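Side-chain contacts in uncharacterised protein (Vibrio cholerae, PDB 5KKO), which is of unknown function, a small strand-and-helix protein whose copies pack together in a six-chain assembly: residues Leu32-Ile35 with Lys36-Leu40; Glu24-Thr27 with Pro28-Leu32. One frame throughout, in Å; residues are numbered along the deposited sequence.

Contact 1: residues Leu32-Ile35 with Lys36-Leu40; sequences LELI and KAHLL. Unlike the reference sequence in segment 32-35: L32 (reference Ile).
E33 and K36 on helix 28-43 run side by side and point the same way without their charged atoms meeting: OE1 of E33 stays 4.0 Å from NZ of K36. Two waters bridge the pair. One donates to OE2 of E33 at 2.7 Å and accepts from NZ of K36; the other does the same for OE1, so each carboxylate oxygen reaches the ammonium through its own water. Bends at chi2 (-70°) in E33 and chi3 (-59°) in K36 turn the ends this way. I35 and L39 lie alongside each other on a different face. In the conformer described, one of two for I35, its CG2 methyl meets CD1 of L39 at 3.7 Å, a detail therefore less certain; both residues rest on M17 of helix 11-20. The H38 ring sends CD2 to 3.2 Å from O of L34, an oblique approach, and it too touches M17. K36, A37, H38 and L39 each donate a backbone N-H four residues back, with L39 N to I35 O 2.9 Å long. Such i to i+4 bonding, with an apolar face against helix 11-20 and a water-bridged polar pair elsewhere, marks an amphipathic alpha-helix in a helical hairpin.

Contact 2: residues Glu24-Thr27 with Pro28-Leu32; sequences ESLT and PEQRL. Unlike the reference sequence in segment 28-32: L32 (reference Ile).
R31 reaches back to L26 and grips its carbonyl oxygen side-on with two nitrogens: NE lies 2.9 Å and NH2 3.0 Å from O of L26. The two bonds differ in direction. NH2 arrives in the carbonyl plane, whereas NE stands 49° out of it, although the oxygen itself remains close to the guanidinium plane. A bend at chi3 swings the group back over the start of the helix, and CA of P28 lies over one guanidinium face, displaced from its centre. The packing is close here: CG of R31 touches CB of L26 at 3.6 Å. Outside the two segments, NH1 of R31 bonds to O of T21, so the guanidinium of R31, a buried residue, joins two carbonyls of the connection between helices 11-20 and 28-43.

T27 is the N-cap of helix 28-43 and forms a capping box with Q30. OG1 of T27, between its backbone N and carbonyl carbon (chi1 66°), accepts from N of Q30 at 3.1 Å; in return OE1 of Q30 takes the N-H of T27 on an in-plane lone pair, at 2.9 Å and a nearly straight 168°. The exchange gives the backbone N-H of T27 and that of Q30 each a side-chain acceptor and fixes the rotation of the Q30 amide.

The other side of the contact is looser and wetter, made largely by the exposed residues S25, E29 and Q30. L26 and Q30 cross at about a right angle, with CD2 of L26 3.7 Å from OE1 of Q30. A water donates both to that OE1 and to O of S25, bridging O of S25, 4.5 Å from OE1 of Q30, to the amide. E29, bent at chi2, brings OE2 to 3.7 Å from OG1 of T27; it also packs on P28 of the second subunit.

Contacts 1 and 2 follow one another along helix 28-43 and share L32, their centres about 11 Å apart. Contact 2 is a surface contact about 16 Å from the chain centre, where a loop enters the helix; its polar side chains bond to backbone groups at that end. Contact 1 lies further along, about 6 Å from the chain centre and partly buried; its backbone bonds are regular helical ones, while its side chains interact through apolar packing and water. The two meet directly where CD2 of L34 lies 4.0 Å from CD1 of L26. Both also touch the second subunit, whose L32 packs on L32 of this chain.

Contact 1: residues Leu32-Ile35 with Lys36-Leu40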
loop_
_atom_site.group_PDB
_atom_site.type_symbol
_atom_site.label_atom_id
_atom_site.label_comp_id
_atom_site.label_asym_id
_atom_site.label_seq_id
_atom_site.Cartn_x
_atom_site.Cartn_y
_atom_site.Cartn_z
ATOM N N LEU C 32 -15.336 6.054 19.579
ATOM C CA LEU C 32 -13.978 5.729 19.144
ATOM C C LEU C 32 -13.512 4.404 19.713
ATOM O O LEU C 32 -12.837 3.650 18.997
ATOM C CB LEU C 32 -12.981 6.840 19.582
ATOM C CG LEU C 32 -13.120 8.106 18.743
ATOM C CD1 LEU C 32 -12.311 9.268 19.382
ATOM C CD2 LEU C 32 -12.583 7.894 17.275
ATOM N N GLU C 33 -13.864 4.075 20.974
ATOM C CA GLU C 33 -13.436 2.770 21.498
ATOM C C GLU C 33 -14.123 1.636 20.746
ATOM O O GLU C 33 -13.541 0.552 20.568
ATOM C CB GLU C 33 -13.749 2.700 23.018
ATOM C CG GLU C 33 -12.913 3.617 23.870
ATOM C CD GLU C 33 -11.491 3.216 23.973
ATOM O OE1 GLU C 33 -11.117 2.072 23.588
ATOM O OE2 GLU C 33 -10.737 4.054 24.500
ATOM N N LEU C 34 -15.401 1.825 20.362
ATOM C CA LEU C 34 -16.100 0.775 19.634
ATOM C C LEU C 34 -15.532 0.641 18.242
ATOM O O LEU C 34 -15.382 -0.483 17.722
ATOM C CB LEU C 34 -17.579 1.124 19.620
ATOM C CG LEU C 34 -18.627 0.139 19.220
ATOM C CD1 LEU C 34 -18.468 -1.177 20.052
ATOM C CD2 LEU C 34 -19.980 0.825 19.515
ATOM N N ILE C 35 -15.275 1.786 17.588
ATOM C CA ILE C 35 -14.545 1.791 16.306
ATOM C C ILE C 35 -13.246 1.009 16.440
ATOM O O ILE C 35 -12.989 0.074 15.662
ATOM C CB ILE C 35 -14.277 3.241 15.841
ATOM C CG1 ILE C 35 -15.574 3.842 15.334
ATOM C CG2 ILE C 35 -13.180 3.344 14.696
ATOM C CD1 ILE C 35 -16.204 3.012 14.224
ATOM N N LYS C 36 -12.425 1.369 17.440
ATOM C CA LYS C 36 -11.113 0.745 17.612
ATOM C C LYS C 36 -11.260 -0.772 17.765
ATOM O O LYS C 36 -10.487 -1.542 17.198
ATOM C CB LYS C 36 -10.392 1.406 18.794
ATOM C CG LYS C 36 -8.942 0.906 18.939
ATOM C CD LYS C 36 -8.362 1.158 20.338
ATOM C CE LYS C 36 -8.374 2.613 20.681
ATOM N NZ LYS C 36 -7.503 2.775 21.901
ATOM N N ALA C 37 -12.235 -1.215 18.536
ATOM C CA ALA C 37 -12.438 -2.652 18.696
ATOM C C ALA C 37 -12.733 -3.307 17.348
ATOM O O ALA C 37 -12.181 -4.381 17.039
ATOM C CB ALA C 37 -13.568 -2.893 19.682
ATOM N N HIS C 38 -13.597 -2.694 16.530
ATOM C CA HIS C 38 -13.869 -3.290 15.230
ATOM C C HIS C 38 -12.608 -3.324 14.363
ATOM O O HIS C 38 -12.391 -4.297 13.606
ATOM C CB HIS C 38 -14.988 -2.496 14.529
ATOM C CG HIS C 38 -16.361 -2.896 14.964
ATOM N ND1 HIS C 38 -16.929 -4.121 14.631
ATOM C CD2 HIS C 38 -17.262 -2.259 15.754
ATOM C CE1 HIS C 38 -18.149 -4.187 15.138
ATOM N NE2 HIS C 38 -18.385 -3.079 15.830
ATOM N N LEU C 39 -11.825 -2.252 14.405
ATOM C CA LEU C 39 -10.619 -2.196 13.572
ATOM C C LEU C 39 -9.606 -3.224 14.064
ATOM O O LEU C 39 -8.974 -3.893 13.251
ATOM C CB LEU C 39 -10.070 -0.762 13.609
ATOM C CG LEU C 39 -10.877 0.309 12.891
ATOM C CD1 LEU C 39 -10.202 1.665 13.339
ATOM C CD2 LEU C 39 -10.837 0.203 11.394
ATOM N N LEU C 40 -9.424 -3.370 15.378
ATOM C CA LEU C 40 -8.516 -4.399 15.861
ATOM C C LEU C 40 -9.010 -5.805 15.500
ATOM O O LEU C 40 -8.215 -6.707 15.213
ATOM C CB LEU C 40 -8.388 -4.297 17.397
ATOM C CG LEU C 40 -7.640 -3.054 17.868
ATOM C CD1 LEU C 40 -7.682 -3.094 19.404
ATOM C CD2 LEU C 40 -6.164 -3.143 17.472
HETATM O O HOH W 1 -8.568 4.853 23.038
HETATM O O HOH W 2 -8.507 1.140 23.943
#

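Contact 2: residues Glu24-Thr27 with Pro28-Leu32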
loop_
_atom_site.group_PDB
_atom_site.type_symbol
_atom_site.label_atom_id
_atom_site.label_comp_id
_atom_site.label_asym_id
_atom_site.label_seq_id
_atom_site.Cartn_x
_atom_site.Cartn_y
_atom_site.Cartn_z
ATOM N N GLU C 24 -25.951 9.057 18.652
ATOM C CA GLU C 24 -25.988 10.231 19.509
ATOM C C GLU C 24 -25.925 9.887 20.997
ATOM O O GLU C 24 -25.486 10.731 21.798
ATOM C CB GLU C 24 -27.247 11.038 19.186
ATOM C CG GLU C 24 -27.262 11.569 17.710
ATOM C CD GLU C 24 -28.582 12.215 17.271
ATOM O OE1 GLU C 24 -29.246 12.858 18.111
ATOM O OE2 GLU C 24 -28.948 12.098 16.067
ATOM N N SER C 25 -26.263 8.664 21.369
ATOM C CA SER C 25 -26.331 8.276 22.763
ATOM C C SER C 25 -25.063 7.653 23.282
ATOM O O SER C 25 -25.029 7.247 24.465
ATOM C CB SER C 25 -27.482 7.290 22.995
ATOM O OG SER C 25 -27.327 6.130 22.164
ATOM N N LEU C 26 -24.017 7.600 22.448
ATOM C CA LEU C 26 -22.688 7.221 22.892
ATOM C C LEU C 26 -21.855 8.485 22.808
ATOM O O LEU C 26 -22.004 9.246 21.855
ATOM C CB LEU C 26 -22.066 6.160 21.955
ATOM C CG LEU C 26 -22.736 4.779 22.086
ATOM C CD1 LEU C 26 -22.004 3.902 21.088
ATOM C CD2 LEU C 26 -22.639 4.196 23.496
ATOM N N THR C 27 -20.928 8.666 23.754
ATOM C CA THR C 27 -20.087 9.851 23.656
ATOM C C THR C 27 -19.073 9.648 22.532
ATOM O O THR C 27 -18.826 8.511 22.118
ATOM C CB THR C 27 -19.333 10.079 24.928
ATOM O OG1 THR C 27 -18.408 9.016 25.118
ATOM C CG2 THR C 27 -20.253 10.221 26.168
ATOM N N PRO C 28 -18.457 10.708 22.061
ATOM C CA PRO C 28 -17.413 10.531 21.013
ATOM C C PRO C 28 -16.339 9.560 21.444
ATOM O O PRO C 28 -15.913 8.724 20.619
ATOM C CB PRO C 28 -16.863 11.953 20.836
ATOM C CG PRO C 28 -18.144 12.789 21.053
ATOM C CD PRO C 28 -18.776 12.135 22.290
ATOM N N GLU C 29 -15.900 9.634 22.679
ATOM C CA GLU C 29 -14.871 8.729 23.131
ATOM C C GLU C 29 -15.334 7.250 23.111
ATOM O O GLU C 29 -14.591 6.377 22.756
ATOM C CB GLU C 29 -14.367 9.136 24.545
ATOM C CG GLU C 29 -13.756 10.551 24.615
ATOM C CD GLU C 29 -14.694 11.727 25.024
ATOM O OE1 GLU C 29 -14.142 12.731 25.671
ATOM O OE2 GLU C 29 -15.927 11.691 24.691
ATOM N N GLN C 30 -16.562 7.025 23.530
ATOM C CA GLN C 30 -17.091 5.656 23.498
ATOM C C GLN C 30 -17.188 5.167 22.073
ATOM O O GLN C 30 -16.962 3.987 21.796
ATOM C CB GLN C 30 -18.473 5.631 24.169
ATOM C CG GLN C 30 -18.446 5.761 25.725
ATOM C CD GLN C 30 -19.869 5.824 26.279
ATOM O OE1 GLN C 30 -20.773 6.483 25.692
ATOM N NE2 GLN C 30 -20.074 5.150 27.386
ATOM N N ARG C 31 -17.625 6.057 21.166
ATOM C CA ARG C 31 -17.716 5.650 19.753
ATOM C C ARG C 31 -16.344 5.271 19.219
ATOM O O ARG C 31 -16.190 4.293 18.489
ATOM C CB ARG C 31 -18.294 6.802 18.908
ATOM C CG ARG C 31 -19.788 7.061 19.263
ATOM C CD ARG C 31 -20.315 8.170 18.396
ATOM N NE ARG C 31 -20.734 9.281 19.251
ATOM C CZ ARG C 31 -20.961 10.517 18.877
ATOM N NH1 ARG C 31 -20.785 10.946 17.638
ATOM N NH2 ARG C 31 -21.383 11.336 19.828
ATOM N N LEU C 32 -15.336 6.054 19.579
ATOM C CA LEU C 32 -13.978 5.729 19.144
ATOM C C LEU C 32 -13.512 4.404 19.713
ATOM O O LEU C 32 -12.837 3.650 18.997
ATOM C CB LEU C 32 -12.981 6.840 19.582
ATOM C CG LEU C 32 -13.120 8.106 18.743
ATOM C CD1 LEU C 32 -12.311 9.268 19.382
ATOM C CD2 LEU C 32 -12.583 7.894 17.275
HETATM O O HOH W 3 -23.257 7.004 26.634
#